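Local atomic coordinates of enoyl-CoA hydratase/carnithine racemase (Thermus thermophilus JL-18, PDB entry 6SL9), a protein that is a crotonase-family isomerase, PaaG, that probably forms oxepin-CoA in phenylacetic acid catabolism. Residues V105-M111 and S127-F132. Numbering follows the deposited sequence.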
# COMPACT_ATOMS: atom_id res chain seq x y z
N VAL A 105 0.14 20.27 -17.07
CA VAL A 105 1.23 19.34 -16.77
C VAL A 105 1.63 19.54 -15.31
O VAL A 105 1.82 20.67 -14.79
CB VAL A 105 2.44 19.50 -17.69
CG1 VAL A 105 3.00 20.87 -17.69
CG2 VAL A 105 3.51 18.50 -17.33
N ALA A 106 1.85 18.39 -14.66
CA ALA A 106 2.44 18.29 -13.32
C ALA A 106 3.63 17.34 -13.47
O ALA A 106 3.45 16.13 -13.64
CB ALA A 106 1.46 17.78 -12.30
N ALA A 107 4.85 17.87 -13.40
CA ALA A 107 6.06 17.07 -13.64
C ALA A 107 7.07 17.29 -12.52
O ALA A 107 7.19 18.42 -12.01
CB ALA A 107 6.68 17.43 -14.98
N GLY A 108 7.83 16.27 -12.20
CA GLY A 108 8.89 16.42 -11.19
C GLY A 108 8.33 16.88 -9.87
O GLY A 108 7.29 16.38 -9.43
N ALA A 109 8.90 17.90 -9.28
CA ALA A 109 8.37 18.44 -8.01
C ALA A 109 6.99 19.05 -8.20
O ALA A 109 6.26 19.19 -7.22
CB ALA A 109 9.31 19.41 -7.38
N GLY A 110 6.60 19.39 -9.42
CA GLY A 110 5.22 19.82 -9.64
C GLY A 110 4.24 18.68 -9.41
O GLY A 110 3.15 18.88 -8.89
N MET A 111 4.63 17.46 -9.84
CA MET A 111 3.84 16.25 -9.54
C MET A 111 3.86 16.01 -8.02
O MET A 111 2.80 15.74 -7.44
CB MET A 111 4.38 15.05 -10.30
CG MET A 111 3.67 13.79 -9.99
SD MET A 111 4.10 12.53 -11.20
CE MET A 111 3.18 11.12 -10.58
N SER A 127 -1.70 16.30 -17.21
CA SER A 127 -0.83 15.13 -17.30
C SER A 127 0.08 15.11 -16.10
O SER A 127 0.32 16.12 -15.47
CB SER A 127 -0.11 15.13 -18.59
OG SER A 127 0.71 16.25 -18.72
N PHE A 128 0.59 13.92 -15.83
CA PHE A 128 1.51 13.69 -14.72
C PHE A 128 2.73 12.94 -15.22
O PHE A 128 2.58 11.88 -15.86
CB PHE A 128 0.85 12.84 -13.62
CG PHE A 128 -0.35 13.49 -12.98
CD1 PHE A 128 -1.58 13.48 -13.61
CD2 PHE A 128 -0.20 14.16 -11.78
CE1 PHE A 128 -2.65 14.15 -13.04
CE2 PHE A 128 -1.30 14.78 -11.19
CZ PHE A 128 -2.51 14.76 -11.83
N THR A 129 3.92 13.44 -14.92
CA THR A 129 5.16 12.75 -15.34
C THR A 129 6.15 12.85 -14.16
O THR A 129 6.41 13.95 -13.71
CB THR A 129 5.70 13.38 -16.63
OG1 THR A 129 4.72 13.53 -17.67
CG2 THR A 129 6.81 12.46 -17.09
N THR A 130 6.68 11.74 -13.72
CA THR A 130 7.60 11.83 -12.57
C THR A 130 8.82 12.66 -12.93
O THR A 130 9.29 13.43 -12.10
CB THR A 130 7.94 10.44 -12.01
OG1 THR A 130 8.63 9.71 -13.05
CG2 THR A 130 6.73 9.70 -11.48
N ALA A 131 9.37 12.48 -14.13
CA ALA A 131 10.39 13.35 -14.77
C ALA A 131 11.80 13.28 -14.21
O ALA A 131 12.74 13.43 -15.00
CB ALA A 131 9.92 14.80 -14.79
N PHE A 132 11.97 13.13 -12.90
CA PHE A 132 13.30 13.22 -12.27
C PHE A 132 14.31 12.32 -13.00
O PHE A 132 15.47 12.75 -13.23
CB PHE A 132 13.24 12.80 -10.79
CG PHE A 132 12.50 13.81 -9.95
CD1 PHE A 132 13.16 14.91 -9.47
CD2 PHE A 132 11.18 13.59 -9.54
CE1 PHE A 132 12.53 15.80 -8.65
CE2 PHE A 132 10.55 14.50 -8.69
CZ PHE A 132 11.24 15.59 -8.27
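Parallel pairing of A106 and A107 with F128 and T129 joins strands 105-107 and 127-129, their short axes 14° apart, in the small three-stranded sheet of the crotonase fold, beside the larger six-stranded sheet. A106 makes both of its backbone bonds to residues flanking F128: its N donates to S127 O at 2.9 Å, and its O accepts from T129 N at 3.0 Å. A third bond, G108 N to T129 O at 3.1 Å, carries the pairing to the N-cap of helix 109-115. S62 bonds to the backbone of V105 and A107, and L166, in the third strand, to F128. A106 and F128 share one sheet face, where CB of the alanine meets CD2 of the ring. From the helix, M111 reaches the same side with CG anti to its backbone N (chi1 177°) and an extended chain, crossing F128 at about a right angle. Its SD settles 3.6 Å from T129 C, while SD and CE run alongside CG2 of T130, whose OG1 is hydrogen-bonded to L159 O. Beyond strand 127-129, the F132 ring packs against the start of the helix, G108 CA over one face in a CH-pi contact, 4.0 Å from the centroid. A serine at F132 would probably strip G108 CA of this partner and leave a gap beside A109, whose N lies 3.4 Å from F132 CZ.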